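Local coordinates for salicylaldehyde dehydrogenase NahF (Pseudomonas putida, PDB 4JZ6), which probably oxidises salicylaldehyde to salicylate with NAD+ as electron acceptor, as an aldehyde dehydrogenase of the naphthalene degradation pathway, at residues I275-A280 and A411-I416; S426-R431 and L437-S442. All coordinates share one frame; numbering follows the deposited sequence.

Interaction 1 (I275-A280 and A411-I416); sequences IVLDDA and AEAIRI. With SO4 (sulfate ion), chain F.
Apolar packing joins Ile275 and Leu277 to Ala413, whose methyl group takes one carbon from each. Ile275 offers its CG2, 4.1 Å from Ala413 CB; chi1 at -56° puts this methyl anti to the backbone N, with CG1 beside that N. Leu277, two residues on and just past the strand, brings CD2 to 4.4 Å from Ala413 CB. Together the segments bury 91 Å², and the short alanine lets Ile275 and Ala413 approach to 7.1 Å between their CA atoms.

Ile275 belongs to strand 273-276 of the seven-stranded sheet of the Rossmann-like catalytic domain. Helix 410-418 lies in the crossover from strand 401-407 to strand 425-429, parallel strands separated in the sheet by 306-310 and 273-276.

Polar contacts lie to the outside. A sulfate ion, probably from the crystallisation liquor, accepts a nearly straight hydrogen bond (169°) through O4 from Ala411 N at 3.2 Å, in the first turn of the helix, where the helix dipole would favour an anion. Beyond the strand, a type I turn is closed by Ala280 N donating to Leu277 O (3.2 Å), and Asp278 forms a salt bridge with Arg435.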
ATOM      1  N   ILE A 275      -9.219 -23.213  14.509  1.00 26.14           N
ATOM      2  CA  ILE A 275      -8.689 -23.572  15.820  1.00 24.90           C
ATOM      3  C   ILE A 275      -9.787 -24.147  16.716  1.00 28.44           C
ATOM      4  O   ILE A 275     -10.751 -23.457  17.072  1.00 25.35           O
ATOM      5  CB  ILE A 275      -8.044 -22.370  16.522  1.00 24.72           C
ATOM      6  CG1 ILE A 275      -6.951 -21.759  15.638  1.00 24.38           C
ATOM      7  CG2 ILE A 275      -7.486 -22.790  17.869  1.00 25.48           C
ATOM      8  CD1 ILE A 275      -6.305 -20.524  16.215  1.00 24.21           C
ATOM      9  N   VAL A 276      -9.632 -25.419  17.071  1.00 28.05           N
ATOM     10  CA  VAL A 276     -10.589 -26.105  17.925  1.00 26.56           C
ATOM     11  C   VAL A 276      -9.956 -26.342  19.287  1.00 27.27           C
ATOM     12  O   VAL A 276      -9.169 -27.267  19.450  1.00 27.87           O
ATOM     13  CB  VAL A 276     -11.008 -27.448  17.305  1.00 26.94           C
ATOM     14  CG1 VAL A 276     -12.132 -28.076  18.091  1.00 27.48           C
ATOM     15  CG2 VAL A 276     -11.423 -27.249  15.861  1.00 26.34           C
ATOM     16  N   LEU A 277     -10.291 -25.493  20.256  1.00 27.26           N
ATOM     17  CA  LEU A 277      -9.699 -25.571  21.594  1.00 27.98           C
ATOM     18  C   LEU A 277     -10.303 -26.739  22.355  1.00 28.83           C
ATOM     19  O   LEU A 277     -11.246 -27.362  21.875  1.00 51.87           O
ATOM     20  CB  LEU A 277      -9.902 -24.261  22.365  1.00 27.77           C
ATOM     21  CG  LEU A 277      -9.450 -22.977  21.656  1.00 26.94           C
ATOM     22  CD1 LEU A 277      -9.989 -21.753  22.351  1.00 26.76           C
ATOM     23  CD2 LEU A 277      -7.941 -22.901  21.559  1.00 27.06           C
ATOM     24  N   ASP A 278      -9.770 -27.041  23.538  1.00 29.64           N
ATOM     25  CA  ASP A 278     -10.258 -28.193  24.305  1.00 30.56           C
ATOM     26  C   ASP A 278     -11.676 -27.933  24.815  1.00 30.62           C
ATOM     27  O   ASP A 278     -12.362 -28.823  25.320  1.00 31.32           O
ATOM     28  CB  ASP A 278      -9.285 -28.584  25.437  1.00 31.49           C
ATOM     29  CG  ASP A 278      -9.168 -27.525  26.533  1.00 48.25           C
ATOM     30  OD1 ASP A 278     -10.194 -27.129  27.128  1.00 31.76           O
ATOM     31  OD2 ASP A 278      -8.028 -27.102  26.824  1.00 47.86           O
ATOM     32  N   ASP A 279     -12.098 -26.693  24.619  1.00 29.92           N
ATOM     33  CA  ASP A 279     -13.306 -26.127  25.176  1.00 31.21           C
ATOM     34  C   ASP A 279     -14.468 -26.171  24.189  1.00 29.45           C
ATOM     35  O   ASP A 279     -15.605 -25.882  24.543  1.00 29.99           O
ATOM     36  CB  ASP A 279     -13.005 -24.664  25.474  1.00 29.53           C
ATOM     37  CG  ASP A 279     -13.905 -24.092  26.508  1.00 35.70           C
ATOM     38  OD1 ASP A 279     -14.568 -24.872  27.213  1.00 49.32           O
ATOM     39  OD2 ASP A 279     -13.942 -22.862  26.629  1.00 30.82           O
ATOM     40  N   ALA A 280     -14.169 -26.526  22.946  1.00 29.19           N
ATOM     41  CA  ALA A 280     -15.074 -26.284  21.828  1.00 28.27           C
ATOM     42  C   ALA A 280     -16.387 -27.068  21.857  1.00 28.74           C
ATOM     43  O   ALA A 280     -16.454 -28.187  22.357  1.00 29.53           O
ATOM     44  CB  ALA A 280     -14.345 -26.522  20.513  1.00 27.72           C
ATOM     45  N   ALA A 411      -1.545 -21.716  24.193  1.00 43.32           N
ATOM     46  CA  ALA A 411      -0.325 -21.088  23.701  1.00 37.45           C
ATOM     47  C   ALA A 411       0.173 -21.752  22.419  1.00 31.14           C
ATOM     48  O   ALA A 411       0.481 -21.065  21.442  1.00 28.69           O
ATOM     49  CB  ALA A 411       0.752 -21.098  24.770  1.00 30.58           C
ATOM     50  N   GLU A 412       0.238 -23.083  22.424  1.00 29.87           N
ATOM     51  CA  GLU A 412       0.731 -23.829  21.267  1.00 33.02           C
ATOM     52  C   GLU A 412      -0.192 -23.647  20.064  1.00 32.32           C
ATOM     53  O   GLU A 412       0.266 -23.622  18.921  1.00 33.55           O
ATOM     54  CB  GLU A 412       0.926 -25.318  21.592  1.00 39.62           C
ATOM     55  CG  GLU A 412       1.552 -26.109  20.442  1.00 52.66           C
ATOM     56  CD  GLU A 412       1.620 -27.607  20.696  1.00 63.38           C
ATOM     57  OE1 GLU A 412       0.994 -28.088  21.664  1.00 70.21           O
ATOM     58  OE2 GLU A 412       2.300 -28.309  19.919  1.00 65.56           O
ATOM     59  N   ALA A 413      -1.488 -23.507  20.328  1.00 30.14           N
ATOM     60  CA  ALA A 413      -2.454 -23.239  19.268  1.00 29.50           C
ATOM     61  C   ALA A 413      -2.123 -21.928  18.559  1.00 26.78           C
ATOM     62  O   ALA A 413      -2.064 -21.871  17.329  1.00 28.03           O
ATOM     63  CB  ALA A 413      -3.865 -23.198  19.827  1.00 27.68           C
ATOM     64  N   ILE A 414      -1.903 -20.878  19.340  1.00 26.76           N
ATOM     65  CA  ILE A 414      -1.558 -19.576  18.779  1.00 26.17           C
ATOM     66  C   ILE A 414      -0.269 -19.670  17.970  1.00 26.86           C
ATOM     67  O   ILE A 414      -0.170 -19.113  16.873  1.00 27.36           O
ATOM     68  CB  ILE A 414      -1.420 -18.507  19.886  1.00 26.32           C
ATOM     69  CG1 ILE A 414      -2.771 -18.305  20.580  1.00 26.13           C
ATOM     70  CG2 ILE A 414      -0.915 -17.195  19.314  1.00 25.83           C
ATOM     71  CD1 ILE A 414      -2.744 -17.337  21.730  1.00 26.40           C
ATOM     72  N   ARG A 415       0.705 -20.401  18.512  1.00 27.24           N
ATOM     73  CA  ARG A 415       1.994 -20.598  17.857  1.00 27.63           C
ATOM     74  C   ARG A 415       1.813 -21.217  16.474  1.00 27.30           C
ATOM     75  O   ARG A 415       2.300 -20.682  15.475  1.00 26.99           O
ATOM     76  CB  ARG A 415       2.889 -21.488  18.721  1.00 28.74           C
ATOM     77  CG  ARG A 415       4.367 -21.436  18.376  1.00 54.80           C
ATOM     78  CD  ARG A 415       5.221 -21.964  19.524  1.00 64.29           C
ATOM     79  NE  ARG A 415       5.014 -23.393  19.784  1.00 77.52           N
ATOM     80  CZ  ARG A 415       4.616 -23.905  20.951  1.00 77.76           C
ATOM     81  NH1 ARG A 415       4.372 -23.109  21.988  1.00 79.83           N
ATOM     82  NH2 ARG A 415       4.465 -25.219  21.085  1.00 65.27           N
ATOM     83  N   ILE A 416       1.098 -22.338  16.428  1.00 28.55           N
ATOM     84  CA  ILE A 416       0.856 -23.062  15.183  1.00 28.48           C
ATOM     85  C   ILE A 416       0.086 -22.220  14.168  1.00 28.10           C
ATOM     86  O   ILE A 416       0.399 -22.229  12.979  1.00 28.50           O
ATOM     87  CB  ILE A 416       0.114 -24.384  15.445  1.00 31.34           C
ATOM     88  CG1 ILE A 416       0.974 -25.297  16.318  1.00 28.66           C
ATOM     89  CG2 ILE A 416      -0.245 -25.079  14.135  1.00 27.42           C
ATOM     90  CD1 ILE A 416       0.270 -26.540  16.770  1.00 29.10           C
TER
HETATM   91  S   SO4 F 505      -2.098 -23.522  28.069  0.81 71.43           S
HETATM   92  O1  SO4 F 505      -2.607 -22.181  28.339  0.81 77.91           O
HETATM   93  O2  SO4 F 505      -1.328 -23.973  29.226  0.81 78.82           O
HETATM   94  O3  SO4 F 505      -3.223 -24.438  27.860  0.81 59.47           O
HETATM   95  O4  SO4 F 505      -1.233 -23.480  26.890  0.81 62.57           O

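Interaction 2 (S426-R431 and L437-S442); sequences SGVFGR and LRVGMS. With SO4 (sulfate ion), chain E.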
ATOM      1  N   SER A 426      -9.499 -17.174   9.404  1.00 20.78           N
ATOM      2  CA  SER A 426      -9.331 -18.136  10.486  1.00 21.56           C
ATOM      3  C   SER A 426     -10.591 -18.219  11.336  1.00 21.38           C
ATOM      4  O   SER A 426     -11.406 -17.291  11.361  1.00 21.01           O
ATOM      5  CB  SER A 426      -8.141 -17.753  11.366  1.00 21.53           C
ATOM      6  OG  SER A 426      -8.402 -16.535  12.047  1.00 21.24           O
ATOM      7  N   GLY A 427     -10.744 -19.343  12.029  1.00 21.93           N
ATOM      8  CA  GLY A 427     -11.854 -19.527  12.945  1.00 25.46           C
ATOM      9  C   GLY A 427     -11.356 -20.081  14.260  1.00 25.39           C
ATOM     10  O   GLY A 427     -10.415 -20.876  14.276  1.00 31.45           O
ATOM     11  N   VAL A 428     -11.970 -19.660  15.362  1.00 22.89           N
ATOM     12  CA  VAL A 428     -11.569 -20.137  16.683  1.00 23.72           C
ATOM     13  C   VAL A 428     -12.765 -20.655  17.470  1.00 23.98           C
ATOM     14  O   VAL A 428     -13.623 -19.876  17.879  1.00 27.40           O
ATOM     15  CB  VAL A 428     -10.895 -19.024  17.512  1.00 25.40           C
ATOM     16  CG1 VAL A 428     -10.441 -19.572  18.843  1.00 24.26           C
ATOM     17  CG2 VAL A 428      -9.731 -18.408  16.748  1.00 23.10           C
ATOM     18  N   PHE A 429     -12.818 -21.965  17.696  1.00 30.39           N
ATOM     19  CA  PHE A 429     -13.929 -22.553  18.442  1.00 25.10           C
ATOM     20  C   PHE A 429     -13.603 -22.861  19.901  1.00 25.85           C
ATOM     21  O   PHE A 429     -12.695 -23.634  20.202  1.00 26.30           O
ATOM     22  CB  PHE A 429     -14.452 -23.808  17.748  1.00 25.35           C
ATOM     23  CG  PHE A 429     -15.514 -23.533  16.726  1.00 24.91           C
ATOM     24  CD1 PHE A 429     -16.851 -23.733  17.029  1.00 25.22           C
ATOM     25  CD2 PHE A 429     -15.179 -23.070  15.463  1.00 24.27           C
ATOM     26  CE1 PHE A 429     -17.830 -23.484  16.091  1.00 24.89           C
ATOM     27  CE2 PHE A 429     -16.155 -22.812  14.524  1.00 23.93           C
ATOM     28  CZ  PHE A 429     -17.483 -23.019  14.839  1.00 24.25           C
ATOM     29  N   GLY A 430     -14.367 -22.257  20.801  1.00 26.05           N
ATOM     30  CA  GLY A 430     -14.224 -22.508  22.221  1.00 26.85           C
ATOM     31  C   GLY A 430     -15.452 -22.022  22.959  1.00 27.13           C
ATOM     32  O   GLY A 430     -15.982 -20.956  22.650  1.00 26.80           O
ATOM     33  N   ARG A 431     -15.917 -22.800  23.930  1.00 28.00           N
ATOM     34  CA  ARG A 431     -17.073 -22.396  24.723  1.00 30.32           C
ATOM     35  C   ARG A 431     -16.797 -21.184  25.625  1.00 28.53           C
ATOM     36  O   ARG A 431     -17.699 -20.384  25.871  1.00 28.54           O
ATOM     37  CB  ARG A 431     -17.625 -23.575  25.525  1.00 29.45           C
ATOM     38  CG  ARG A 431     -18.435 -24.545  24.688  1.00 46.12           C
ATOM     39  CD  ARG A 431     -19.099 -25.612  25.537  1.00 44.61           C
ATOM     40  NE  ARG A 431     -20.215 -26.227  24.825  1.00 51.24           N
ATOM     41  CZ  ARG A 431     -20.159 -27.403  24.208  1.00 51.74           C
ATOM     42  NH1 ARG A 431     -19.033 -28.113  24.221  1.00 45.79           N
ATOM     43  NH2 ARG A 431     -21.233 -27.871  23.583  1.00 52.45           N
ATOM     44  N   LEU A 437     -11.242 -15.353  22.402  1.00 24.68           N
ATOM     45  CA  LEU A 437     -10.868 -13.991  22.034  1.00 24.76           C
ATOM     46  C   LEU A 437      -9.368 -13.734  22.178  1.00 25.09           C
ATOM     47  O   LEU A 437      -8.771 -13.076  21.324  1.00 27.53           O
ATOM     48  CB  LEU A 437     -11.664 -12.974  22.857  1.00 24.36           C
ATOM     49  CG  LEU A 437     -13.066 -12.644  22.331  1.00 28.07           C
ATOM     50  CD1 LEU A 437     -13.886 -11.911  23.378  1.00 24.45           C
ATOM     51  CD2 LEU A 437     -12.970 -11.817  21.067  1.00 23.12           C
ATOM     52  N   ARG A 438      -8.768 -14.249  23.253  1.00 25.97           N
ATOM     53  CA  ARG A 438      -7.325 -14.126  23.473  1.00 25.40           C
ATOM     54  C   ARG A 438      -6.550 -14.646  22.274  1.00 32.64           C
ATOM     55  O   ARG A 438      -5.715 -13.941  21.703  1.00 24.68           O
ATOM     56  CB  ARG A 438      -6.880 -14.909  24.710  1.00 26.40           C
ATOM     57  CG  ARG A 438      -7.343 -14.356  26.029  1.00 27.03           C
ATOM     58  CD  ARG A 438      -6.616 -15.067  27.150  1.00 28.07           C
ATOM     59  NE  ARG A 438      -7.528 -15.532  28.188  1.00 28.76           N
ATOM     60  CZ  ARG A 438      -7.756 -16.810  28.467  1.00 29.31           C
ATOM     61  NH1 ARG A 438      -7.131 -17.761  27.792  1.00 29.13           N
ATOM     62  NH2 ARG A 438      -8.604 -17.138  29.428  1.00 38.34           N
ATOM     63  N   VAL A 439      -6.829 -15.889  21.897  1.00 25.06           N
ATOM     64  CA  VAL A 439      -6.182 -16.461  20.725  1.00 38.76           C
ATOM     65  C   VAL A 439      -6.620 -15.709  19.466  1.00 23.85           C
ATOM     66  O   VAL A 439      -5.794 -15.368  18.616  1.00 27.56           O
ATOM     67  CB  VAL A 439      -6.397 -18.000  20.618  1.00 25.12           C
ATOM     68  CG1 VAL A 439      -7.241 -18.498  21.762  1.00 25.69           C
ATOM     69  CG2 VAL A 439      -6.998 -18.391  19.276  1.00 24.51           C
ATOM     70  N   GLY A 440      -7.912 -15.416  19.370  1.00 23.50           N
ATOM     71  CA  GLY A 440      -8.432 -14.708  18.217  1.00 23.48           C
ATOM     72  C   GLY A 440      -7.690 -13.407  17.984  1.00 28.60           C
ATOM     73  O   GLY A 440      -7.358 -13.053  16.853  1.00 23.81           O
ATOM     74  N   MET A 441      -7.402 -12.703  19.069  1.00 31.22           N
ATOM     75  CA  MET A 441      -6.761 -11.406  18.961  1.00 29.55           C
ATOM     76  C   MET A 441      -5.252 -11.504  18.747  1.00 30.83           C
ATOM     77  O   MET A 441      -4.635 -10.591  18.194  1.00 33.77           O
ATOM     78  CB  MET A 441      -7.108 -10.556  20.177  1.00 22.91           C
ATOM     79  CG  MET A 441      -8.465  -9.896  20.039  1.00 22.52           C
ATOM     80  SD  MET A 441      -8.883  -8.897  21.462  1.00 61.15           S
ATOM     81  CE  MET A 441      -9.575 -10.123  22.557  1.00 63.22           C
ATOM     82  N   SER A 442      -4.672 -12.626  19.159  1.00 28.74           N
ATOM     83  CA  SER A 442      -3.229 -12.823  19.072  1.00 29.30           C
ATOM     84  C   SER A 442      -2.760 -13.382  17.727  1.00 28.48           C
ATOM     85  O   SER A 442      -1.594 -13.219  17.365  1.00 32.11           O
ATOM     86  CB  SER A 442      -2.748 -13.726  20.210  1.00 33.31           C
ATOM     87  OG  SER A 442      -2.968 -13.112  21.467  1.00 37.36           O
TER
HETATM   88  S   SO4 E 504     -20.158 -31.222  22.155  0.75 41.09           S
HETATM   89  O1  SO4 E 504     -19.641 -32.458  22.741  0.75 43.09           O
HETATM   90  O2  SO4 E 504     -21.084 -30.602  23.099  0.75 38.29           O
HETATM   91  O3  SO4 E 504     -19.036 -30.324  21.908  0.75 39.77           O
HETATM   92  O4  SO4 E 504     -20.856 -31.499  20.898  0.75 31.23           O
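This is a buried apolar contact of strand to covering helix, inside the beta-alpha-beta unit made of strand 425-429, helix 433-442 and strand 447-450 of the aldehyde dehydrogenase catalytic domain. It centres on Val428, which meets Val439 tip to tip. Both methyls of Val428 are used: Val439 CG2 lies 3.7 Å from Val428 CG1 and the same distance from Val428 CG2, fitting into the fork of the isopropyl group. Val428 CG1 is anti to the backbone N (chi1 -177°), a relaxed position, whereas Val439 has chi1 near 1°, eclipsed and either strained or imprecisely modelled. The second partner is backbone: Gly440 CA sits 4.2 Å from Val428 CG2, and the CA atoms of Val428 and Gly440 are 6.5 Å apart. The buried surface totals 106 Å².

Polar groups lie away from this packing. In the last turn of the helix, Ser442 OG donates to Arg438 O at 2.9 Å, tilted 32° from the carbonyl plane. Past the strand end, the extended Arg431 takes a sulfate, probably from the crystallisation liquor, at the edge of its guanidinium, the sulfur in plane, through NH2 to O2 (2.8 Å) and NH1 to O3 (3.2 Å); Ile282 N, Asn283 N and Arg320 also bind this ion.

Gly440 O and Met441 O accept hydrogen bonds from Lys487 and Gln154 of the second subunit, so the helix lies between the sheet and the dimer partner. Within the sheet, Val428 touches Ile275 of strand 273-276 and Ile450 of strand 447-450.

Both contacts have buried apolar cores on the same face of one sheet, their centres 8 Å apart. Strands 273-276 and 425-429 are neighbours in that sheet, and probable hydrogen bonds join Ile275 N to Gly427 O and Ile275 O to Phe429 N, 2.6 Å each. Val439 touches Ile275 and Ile414 as well as Val428, so helix 433-442 packs against elements of both contacts. Interaction 1 uses a helix from a crossover that passes over two intervening strands, and an alanine methyl; interaction 2 stays within a local beta-alpha-beta unit and uses valine against valine and glycine. Their surface chemistry differs too: a backbone N-H meets sulfate in interaction 1, a guanidinium in interaction 2, and only interaction 2 reaches the second subunit.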